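Local structure of neuraminidase (4GDI) at residues A[25-30]-A[354-358]; A[45-50]-A[102-106]; A[236-241]-A[300-304]; A[287-291]-A[314-319]. The protein is a neuraminidase-like surface glycoprotein of a bat influenza A virus that may remove terminal sialic acids, though its putative active site is diverged. All blocks are in the same frame, centred on the assembly; numbering follows the deposited sequence.

Contact 1 of 4, residues A[25-30]-A[354-358]; sequences HRGFPW and QELST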
# COMPACT_ATOMS: atom_id res chain seq x y z
N HIS A 25 1.74 -12.36 17.99
CA HIS A 25 0.94 -11.18 17.68
C HIS A 25 -0.09 -11.01 18.78
O HIS A 25 -0.93 -11.86 18.99
CB HIS A 25 0.27 -11.35 16.30
CG HIS A 25 -0.81 -10.34 16.01
ND1 HIS A 25 -0.56 -9.16 15.34
CD2 HIS A 25 -2.14 -10.36 16.26
CE1 HIS A 25 -1.69 -8.48 15.22
NE2 HIS A 25 -2.66 -9.18 15.76
N ARG A 26 0.01 -9.92 19.53
CA ARG A 26 -1.06 -9.56 20.44
C ARG A 26 -2.11 -8.82 19.64
O ARG A 26 -1.80 -8.12 18.68
CB ARG A 26 -0.53 -8.70 21.58
CG ARG A 26 0.56 -9.39 22.35
CD ARG A 26 1.03 -8.58 23.52
NE ARG A 26 0.04 -8.58 24.58
CZ ARG A 26 0.31 -8.33 25.85
NH1 ARG A 26 1.55 -8.05 26.22
NH2 ARG A 26 -0.66 -8.35 26.74
N GLY A 27 -3.37 -8.99 20.02
CA GLY A 27 -4.42 -8.25 19.36
C GLY A 27 -4.12 -6.77 19.50
O GLY A 27 -3.47 -6.35 20.46
N PHE A 28 -4.58 -5.97 18.55
CA PHE A 28 -4.43 -4.53 18.70
C PHE A 28 -5.17 -4.13 19.99
O PHE A 28 -6.26 -4.64 20.27
CB PHE A 28 -4.94 -3.82 17.44
CG PHE A 28 -4.00 -3.97 16.26
CD1 PHE A 28 -4.10 -5.07 15.42
CD2 PHE A 28 -3.00 -3.05 16.03
CE1 PHE A 28 -3.22 -5.23 14.35
CE2 PHE A 28 -2.11 -3.20 14.96
CZ PHE A 28 -2.22 -4.29 14.12
N PRO A 29 -4.55 -3.26 20.80
CA PRO A 29 -4.98 -3.00 22.17
C PRO A 29 -6.11 -1.97 22.27
O PRO A 29 -6.03 -1.07 23.10
CB PRO A 29 -3.71 -2.43 22.81
CG PRO A 29 -3.08 -1.67 21.70
CD PRO A 29 -3.35 -2.46 20.45
N TRP A 30 -7.14 -2.11 21.44
CA TRP A 30 -8.27 -1.18 21.46
C TRP A 30 -9.10 -1.30 22.74
O TRP A 30 -9.07 -2.31 23.44
CB TRP A 30 -9.18 -1.41 20.24
CG TRP A 30 -8.44 -1.40 18.91
CD1 TRP A 30 -8.65 -2.24 17.86
CD2 TRP A 30 -7.38 -0.52 18.51
NE1 TRP A 30 -7.80 -1.93 16.83
CE2 TRP A 30 -7.01 -0.88 17.20
CE3 TRP A 30 -6.72 0.54 19.13
CZ2 TRP A 30 -6.01 -0.23 16.49
CZ3 TRP A 30 -5.71 1.20 18.42
CH2 TRP A 30 -5.37 0.81 17.12
N GLN A 354 -13.91 -8.17 19.55
CA GLN A 354 -12.84 -9.15 19.71
C GLN A 354 -11.69 -8.88 18.75
O GLN A 354 -11.89 -8.53 17.58
CB GLN A 354 -13.36 -10.58 19.54
CG GLN A 354 -14.22 -10.78 18.33
CD GLN A 354 -15.67 -10.49 18.62
OE1 GLN A 354 -16.09 -10.55 19.77
NE2 GLN A 354 -16.43 -10.15 17.58
N GLU A 355 -10.49 -9.04 19.28
CA GLU A 355 -9.28 -8.93 18.50
C GLU A 355 -8.51 -10.25 18.59
O GLU A 355 -8.42 -10.85 19.67
CB GLU A 355 -8.44 -7.76 19.03
CG GLU A 355 -8.82 -6.42 18.41
CD GLU A 355 -8.50 -6.36 16.93
OE1 GLU A 355 -7.37 -6.77 16.56
OE2 GLU A 355 -9.37 -5.93 16.15
N LEU A 356 -7.98 -10.71 17.48
CA LEU A 356 -7.26 -11.98 17.46
C LEU A 356 -5.83 -11.76 17.91
O LEU A 356 -5.15 -10.86 17.43
CB LEU A 356 -7.23 -12.60 16.06
CG LEU A 356 -8.44 -13.34 15.51
CD1 LEU A 356 -8.01 -14.17 14.28
CD2 LEU A 356 -9.12 -14.24 16.55
N SER A 357 -5.38 -12.58 18.85
CA SER A 357 -3.96 -12.72 19.10
C SER A 357 -3.55 -14.10 18.57
O SER A 357 -4.39 -14.98 18.33
CB SER A 357 -3.68 -12.62 20.59
OG SER A 357 -4.19 -13.77 21.24
N THR A 358 -2.25 -14.30 18.40
CA THR A 358 -1.75 -15.58 17.91
C THR A 358 -0.56 -16.02 18.76
O THR A 358 0.20 -15.18 19.23
CB THR A 358 -1.29 -15.50 16.44
OG1 THR A 358 -0.26 -14.52 16.30
CG2 THR A 358 -2.42 -15.16 15.51
O HOH W 1 -5.44 -8.94 15.49

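Contact 2 of 4, residues A[45-50]-A[102-106]; sequences YVSCDL and SSACF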
# COMPACT_ATOMS: atom_id res chain seq x y z
N TYR A 45 -10.28 -15.89 11.89
CA TYR A 45 -9.29 -16.96 12.03
C TYR A 45 -8.08 -16.59 11.18
O TYR A 45 -8.10 -15.62 10.44
CB TYR A 45 -9.87 -18.32 11.60
CG TYR A 45 -10.40 -18.35 10.17
CD1 TYR A 45 -11.68 -17.93 9.87
CD2 TYR A 45 -9.59 -18.80 9.12
CE1 TYR A 45 -12.17 -17.96 8.58
CE2 TYR A 45 -10.07 -18.84 7.81
CZ TYR A 45 -11.36 -18.41 7.55
OH TYR A 45 -11.85 -18.43 6.28
N VAL A 46 -7.02 -17.38 11.29
CA VAL A 46 -5.78 -17.06 10.61
C VAL A 46 -5.44 -18.14 9.60
O VAL A 46 -5.67 -19.32 9.84
CB VAL A 46 -4.61 -16.92 11.62
CG1 VAL A 46 -3.29 -16.72 10.86
CG2 VAL A 46 -4.85 -15.77 12.60
N SER A 47 -4.85 -17.74 8.47
CA SER A 47 -4.33 -18.71 7.50
C SER A 47 -3.23 -18.03 6.68
O SER A 47 -3.29 -16.83 6.42
CB SER A 47 -5.46 -19.22 6.59
OG SER A 47 -5.10 -20.42 5.92
N CYS A 48 -2.24 -18.81 6.27
CA CYS A 48 -1.02 -18.26 5.68
C CYS A 48 -0.76 -18.77 4.26
O CYS A 48 -1.14 -19.90 3.91
CB CYS A 48 0.19 -18.64 6.55
SG CYS A 48 -0.09 -18.53 8.35
N ASP A 49 -0.11 -17.94 3.44
CA ASP A 49 0.47 -18.43 2.20
C ASP A 49 1.88 -18.88 2.53
O ASP A 49 2.17 -19.14 3.70
CB ASP A 49 0.38 -17.39 1.04
CG ASP A 49 1.06 -16.05 1.35
OD1 ASP A 49 2.05 -15.98 2.14
OD2 ASP A 49 0.60 -15.05 0.77
N LEU A 50 2.76 -18.99 1.53
CA LEU A 50 4.13 -19.45 1.79
C LEU A 50 5.03 -18.34 2.34
O LEU A 50 6.18 -18.58 2.69
CB LEU A 50 4.77 -20.02 0.53
CG LEU A 50 4.07 -21.23 -0.10
CD1 LEU A 50 4.88 -21.75 -1.29
CD2 LEU A 50 3.88 -22.31 0.94
N SER A 102 -17.21 -19.18 6.85
CA SER A 102 -16.18 -19.39 5.84
C SER A 102 -15.07 -20.34 6.25
O SER A 102 -14.95 -20.74 7.40
CB SER A 102 -15.56 -18.05 5.45
OG SER A 102 -14.58 -17.65 6.39
N SER A 103 -14.26 -20.69 5.26
CA SER A 103 -13.01 -21.37 5.51
C SER A 103 -12.09 -21.02 4.35
O SER A 103 -12.56 -20.79 3.23
CB SER A 103 -13.22 -22.88 5.57
OG SER A 103 -12.01 -23.54 5.91
N ALA A 104 -10.80 -20.97 4.60
CA ALA A 104 -9.85 -20.66 3.56
C ALA A 104 -8.53 -21.38 3.80
O ALA A 104 -8.17 -21.70 4.93
CB ALA A 104 -9.61 -19.14 3.51
N CYS A 105 -7.81 -21.65 2.73
CA CYS A 105 -6.54 -22.33 2.86
C CYS A 105 -5.78 -22.21 1.55
O CYS A 105 -6.38 -22.28 0.47
CB CYS A 105 -6.72 -23.81 3.26
SG CYS A 105 -7.99 -24.76 2.33
N PHE A 106 -4.46 -22.01 1.67
CA PHE A 106 -3.54 -21.88 0.54
C PHE A 106 -2.86 -23.21 0.27
O PHE A 106 -2.28 -23.81 1.17
CB PHE A 106 -2.49 -20.81 0.87
CG PHE A 106 -1.69 -20.35 -0.31
CD1 PHE A 106 -2.24 -19.49 -1.24
CD2 PHE A 106 -0.37 -20.77 -0.47
CE1 PHE A 106 -1.50 -19.05 -2.34
CE2 PHE A 106 0.39 -20.34 -1.56
CZ PHE A 106 -0.18 -19.48 -2.50
O HOH W 2 -3.33 -21.38 4.23

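Contact 3 of 4, residues A[236-241]-A[300-304]; sequences VEPCNG and IESEG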
# COMPACT_ATOMS: atom_id res chain seq x y z
N VAL A 236 -13.11 -39.40 18.30
CA VAL A 236 -12.60 -39.79 19.61
C VAL A 236 -13.06 -38.81 20.71
O VAL A 236 -13.26 -37.62 20.46
CB VAL A 236 -11.07 -39.83 19.55
CG1 VAL A 236 -10.46 -39.64 20.91
CG2 VAL A 236 -10.61 -41.14 18.91
N GLU A 237 -13.21 -39.32 21.93
CA GLU A 237 -13.57 -38.52 23.10
C GLU A 237 -12.36 -38.39 24.04
O GLU A 237 -11.69 -39.38 24.32
CB GLU A 237 -14.73 -39.18 23.85
CG GLU A 237 -15.27 -38.33 24.99
CD GLU A 237 -16.13 -37.18 24.52
OE1 GLU A 237 -16.36 -37.06 23.29
OE2 GLU A 237 -16.60 -36.40 25.39
N PRO A 238 -12.06 -37.17 24.51
CA PRO A 238 -10.98 -37.07 25.50
C PRO A 238 -11.26 -37.96 26.72
O PRO A 238 -12.40 -38.08 27.14
CB PRO A 238 -10.99 -35.60 25.88
CG PRO A 238 -11.49 -34.90 24.62
CD PRO A 238 -12.55 -35.85 24.09
N CYS A 239 -10.22 -38.59 27.25
CA CYS A 239 -10.42 -39.57 28.32
C CYS A 239 -9.90 -39.03 29.64
O CYS A 239 -9.76 -39.78 30.60
CB CYS A 239 -9.74 -40.90 27.96
SG CYS A 239 -10.43 -41.69 26.48
N ASN A 240 -9.62 -37.73 29.70
CA ASN A 240 -9.22 -37.12 30.96
C ASN A 240 -10.48 -36.72 31.73
O ASN A 240 -11.58 -37.16 31.37
CB ASN A 240 -8.28 -35.93 30.72
CG ASN A 240 -8.94 -34.80 29.92
OD1 ASN A 240 -9.93 -35.01 29.22
ND2 ASN A 240 -8.37 -33.61 30.02
N GLY A 241 -10.33 -35.93 32.78
CA GLY A 241 -11.47 -35.53 33.59
C GLY A 241 -11.62 -34.02 33.65
O GLY A 241 -12.30 -33.49 34.52
N ILE A 300 -4.32 -37.59 24.61
CA ILE A 300 -5.66 -37.20 25.02
C ILE A 300 -6.54 -38.39 25.37
O ILE A 300 -7.61 -38.24 25.99
CB ILE A 300 -6.34 -36.33 23.95
CG1 ILE A 300 -7.50 -35.55 24.57
CG2 ILE A 300 -6.83 -37.18 22.77
CD1 ILE A 300 -7.06 -34.57 25.68
N GLU A 301 -6.14 -39.59 24.97
CA GLU A 301 -6.90 -40.78 25.35
C GLU A 301 -6.34 -41.49 26.58
O GLU A 301 -6.75 -42.60 26.89
CB GLU A 301 -6.99 -41.75 24.18
CG GLU A 301 -7.77 -41.21 23.00
CD GLU A 301 -7.76 -42.16 21.83
OE1 GLU A 301 -6.73 -42.24 21.13
OE2 GLU A 301 -8.79 -42.83 21.62
N SER A 302 -5.40 -40.85 27.27
CA SER A 302 -4.92 -41.38 28.55
C SER A 302 -5.74 -40.83 29.71
O SER A 302 -6.73 -40.14 29.51
CB SER A 302 -3.47 -40.99 28.76
OG SER A 302 -3.35 -39.60 28.94
N GLU A 303 -5.29 -41.14 30.92
CA GLU A 303 -5.94 -40.64 32.13
C GLU A 303 -5.92 -39.12 32.20
O GLU A 303 -6.75 -38.52 32.88
CB GLU A 303 -5.24 -41.22 33.37
CG GLU A 303 -6.01 -42.31 34.07
CD GLU A 303 -5.18 -43.01 35.14
OE1 GLU A 303 -4.32 -42.34 35.76
OE2 GLU A 303 -5.39 -44.22 35.36
N GLY A 304 -4.94 -38.52 31.54
CA GLY A 304 -4.90 -37.07 31.41
C GLY A 304 -3.98 -36.38 32.39
O GLY A 304 -4.11 -35.18 32.62
O HOH W 3 -6.19 -33.43 32.03

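Contact 4 of 4, residues A[287-291]-A[314-319]; sequences SQNGF and SNKRTG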
# COMPACT_ATOMS: atom_id res chain seq x y z
N SER A 287 -16.50 -18.18 34.42
CA SER A 287 -16.53 -17.05 33.51
C SER A 287 -15.61 -17.32 32.34
O SER A 287 -14.68 -18.12 32.45
CB SER A 287 -16.08 -15.78 34.22
OG SER A 287 -14.69 -15.81 34.47
N GLN A 288 -15.84 -16.64 31.23
CA GLN A 288 -15.02 -16.79 30.04
C GLN A 288 -13.76 -15.94 30.19
O GLN A 288 -13.47 -15.10 29.35
CB GLN A 288 -15.82 -16.34 28.82
CG GLN A 288 -15.70 -17.22 27.63
CD GLN A 288 -16.66 -16.80 26.55
OE1 GLN A 288 -17.83 -17.18 26.57
NE2 GLN A 288 -16.19 -15.98 25.61
N ASN A 289 -13.03 -16.16 31.27
CA ASN A 289 -11.84 -15.38 31.55
C ASN A 289 -10.59 -16.25 31.62
O ASN A 289 -10.65 -17.38 32.09
CB ASN A 289 -12.01 -14.62 32.85
CG ASN A 289 -13.07 -13.55 32.75
OD1 ASN A 289 -14.26 -13.81 32.91
ND2 ASN A 289 -12.64 -12.34 32.44
N GLY A 290 -9.47 -15.69 31.18
CA GLY A 290 -8.19 -16.37 31.21
C GLY A 290 -8.07 -17.41 30.11
O GLY A 290 -9.04 -17.73 29.43
N PHE A 291 -6.86 -17.94 29.93
CA PHE A 291 -6.64 -19.05 29.00
C PHE A 291 -5.46 -19.87 29.50
O PHE A 291 -4.38 -19.34 29.80
CB PHE A 291 -6.37 -18.53 27.59
CG PHE A 291 -6.76 -19.48 26.49
CD1 PHE A 291 -8.09 -19.80 26.27
CD2 PHE A 291 -5.81 -20.00 25.64
CE1 PHE A 291 -8.45 -20.65 25.24
CE2 PHE A 291 -6.17 -20.85 24.60
CZ PHE A 291 -7.49 -21.18 24.40
N SER A 314 -4.95 -14.66 32.76
CA SER A 314 -5.70 -14.98 33.98
C SER A 314 -7.06 -14.32 33.99
O SER A 314 -8.07 -14.98 34.22
CB SER A 314 -4.94 -14.55 35.23
OG SER A 314 -3.70 -15.21 35.33
N ASN A 315 -7.08 -13.02 33.75
CA ASN A 315 -8.31 -12.24 33.87
C ASN A 315 -8.88 -11.73 32.55
O ASN A 315 -10.08 -11.49 32.46
CB ASN A 315 -8.07 -11.07 34.83
CG ASN A 315 -7.80 -11.53 36.25
OD1 ASN A 315 -8.56 -12.32 36.81
ND2 ASN A 315 -6.71 -11.05 36.83
N LYS A 316 -8.04 -11.55 31.53
CA LYS A 316 -8.53 -11.05 30.25
C LYS A 316 -9.66 -11.93 29.76
O LYS A 316 -9.60 -13.15 29.90
CB LYS A 316 -7.41 -11.00 29.20
CG LYS A 316 -7.06 -9.60 28.73
CD LYS A 316 -5.92 -9.62 27.71
CE LYS A 316 -5.42 -8.21 27.39
NZ LYS A 316 -6.54 -7.21 27.32
N ARG A 317 -10.69 -11.32 29.18
CA ARG A 317 -11.80 -12.10 28.64
C ARG A 317 -11.37 -12.71 27.31
O ARG A 317 -10.79 -12.03 26.46
CB ARG A 317 -13.02 -11.23 28.44
CG ARG A 317 -14.25 -12.00 28.02
CD ARG A 317 -15.47 -11.09 27.96
NE ARG A 317 -16.62 -11.75 27.34
CZ ARG A 317 -17.61 -12.33 28.01
NH1 ARG A 317 -17.62 -12.34 29.34
NH2 ARG A 317 -18.61 -12.90 27.35
N THR A 318 -11.65 -14.00 27.14
CA THR A 318 -11.20 -14.70 25.93
C THR A 318 -12.39 -15.32 25.22
O THR A 318 -13.42 -15.56 25.85
CB THR A 318 -10.14 -15.77 26.26
OG1 THR A 318 -10.64 -16.63 27.29
CG2 THR A 318 -8.85 -15.12 26.76
N GLY A 319 -12.28 -15.53 23.91
CA GLY A 319 -13.35 -16.17 23.17
C GLY A 319 -12.91 -17.40 22.38
O GLY A 319 -12.28 -18.31 22.91
O HOH W 4 -18.38 -15.08 30.90

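Contact 1 of 4, residues A[25-30]-A[354-358]
The imidazole of His25 meets the 354-358 strand edge-on, an example of a ring joined to a backbone both directly and through water. Chi1 of 168° sets the ring beside its own carbonyl, and CD2 comes within 3.3 Å of Leu356 O close to the ring plane. In that same plane a water sits 2.8 Å from His25 NE2. It donates toward Leu356 O and Glu355 OE1, although it has more acceptors within reach than protons, and so links two polar side chains that do not touch. The Glu355 chain bends at chi2 (-66°), which turns the carboxylate toward Phe28 and Trp30. There OE1 lies at the edge of the Phe28 ring, 3.9 Å from CD1, with the ring and carboxylate planes 79° apart, while OE2 is near the edge of the Trp30 indole. Gly27 passes over the strand, its CA 3.3 Å from Leu356 O in a CA-H...O contact.

At the other end, His25 and Thr358 form an antiparallel hydrogen-bonded pair, in which Thr358 N gives a good bond of 2.8 Å to His25 O and the return bond is weak. Thr358 OG1 packs 3.2 Å from His25 CB and is hydrogen-bonded to Thr24 OG1. The pair thus ends the pairing of outer strand 20-25 with strand 352-362 in a propeller sheet, and a second subunit packs on the departing loop, with Met95 of that subunit against His25. The charge of the imidazole is not seen, but Glu355 OE1, 5.4 Å from His25 NE2, would probably favour its protonated form.

Contact 2 of 4, residues A[45-50]-A[102-106]
Tyr45 begins the contact by reaching across to Ser102, its OH donating to Ser102 OG at 2.8 Å. OG lies at the edge of the phenol ring and near its plane. With chi1 at 58°, the ring leaves its strand between the backbone N and the carbonyl carbon and spans the gap between the two backbones; the hydroxyl also lies 3.6 Å from Ala104 CB.

Two residues on, Ser47 points to the same strand from a shorter side chain, its OG 3.5 Å from Ala104 O. This OG is hydrogen-bonded to Glu151 OE1 and also accepts from a water. That water donates to Cys48 O as well and accepts from Phe106 N at 2.9 Å, thereby linking backbone atoms of both segments. Cys48 SG is in the disulfide with Cys53.

At Asp49 the contact becomes apolar: CB stands over the centre of the Phe106 ring, 3.8 Å from the centroid and only 10° off the normal, a CH-pi contact. The carboxylate leads off elsewhere, where OD1 takes the backbone N-H groups of Thr51 and Ser52. Leu50 then meets the rim of the same ring, CG lying 4.1 Å from Phe106 CE2 near the ring plane, and Trp111 packs edge-to-face with Phe106.

The two strands run roughly parallel, 21° apart, yet belong to different antiparallel sheets. Strand 44-48 pairs with 53-64, and strand 101-106 is an outermost strand paired with 111-117. Side chains and one water joining strands of successive sheets are what a beta-propeller has between its blades.

Contact 3 of 4, residues A[236-241]-A[300-304]
Two loops of the propeller meet here: the one that leaves strand 233-236 and the one that joins strand 289-296 to 309-311. Their one direct hydrogen bond runs from Cys239 N to Ile300 O, 2.9 Å long and nearly straight at 169°. Beside it the Pro238 ring and Ile300 lie side by side and point the same way, Pro238 CB 3.7 Å from Ile300 CG1. Cys239 CB rests on the backbone of the other loop, 3.5 Å from Ser302 O, while SG is committed to the disulfide with Cys256.

Farther along, Asn240 CB packs 3.6 Å from the CA of Gly304, a residue with positive phi. Glu303 O receives a CA-H...O contact from Asn240 CA, and a water held by Asn240 ND2 donates to Gly304 O. Ser302 OG accepts from Gly304 N, 3.2 Å away, making an ST turn that shapes the second loop, and it is also hydrogen-bonded to Gly299 O.

The extended chain of the exposed Glu301 crosses the buried Val236 at about a right angle, with Glu301 OE2 3.7 Å from Val236 CG1, and OE1 forms a salt bridge to Arg226. Leu224 and Arg226 of strand 224-228 touch Ile300, Arg226 also touches Val236, and Ile296 of strand 289-296 touches both Asn240 and Ser302.

Contact 4 of 4, residues A[287-291]-A[314-319]
Gln288 and Thr318 hold the close-packed part of this contact by exchanging two hydrogen bonds. Thr318 N donates to Gln288 O, and in return the extended side chain of Gln288 brings NE2 to Thr318 O at 2.8 Å. This second bond is well aligned: the acceptor lies 5° out of the amide plane, and the donor meets a lone pair in the carbonyl plane. A third bond runs from Thr318 OG1 to Gly290 O, 2.9 Å long, the hydroxyl sitting above the carbonyl plane rather than on a lone pair. With chi1 at 53°, OG1 lies between its own N and carbonyl carbon, on the side from which Gly290 O can be reached. Gly290 N in turn donates to Lys316 O at 2.8 Å. The glycine, with positive phi, passes close to the corner at 314-316, its CA 3.3 Å from Ser314 O.

Asn289 and Arg317 form the antiparallel non-hydrogen-bonded pair here, but the two short strands cross at 64°, a single bridge rather than a continuous sheet pairing. Strand 289-296 belongs to one sheet of the propeller and strand 317-324 is an outermost strand of another, so the pairing is a brief join between sheets. Asn289 ND2 extends it by donating to Asn315 O at 2.7 Å, while OD1 accepts from Ser287 OG.

Toward the exposed side the fit slackens. Arg317 is extended as far as NE, where the guanidinium turns, Gln288 CB over one of its faces and NE in a salt bridge to Glu344; a water accepts from Gln288 N and, weakly, from Arg317 NH1. Lys316 NZ forms a salt bridge with Glu76 of the second subunit.

In the fold
Contacts 1 and 2 are 18 Å apart between centres yet packed together: Leu356 CD1 lies 3.7 Å from Tyr45 N, and Thr358 CG2 touches Val46 CG2, 3.8 Å away, so one sheet leans on the next. Contact 4 reaches the same four-stranded sheet as contact 1, through strand 317-324, with about 5 Å between their nearest atoms; both also meet the second subunit. Contact 3 stands apart, about 13 Å from contact 4 at the nearest atoms, and its segments alternate with those of contact 4 along the chain. Contacts 3 and 4 both lie near the calcium site: Pro238 is about 6 Å from the calcium ligand Asp219, side chain to side chain, and the side chain of Gln288 about 11 Å from the ion.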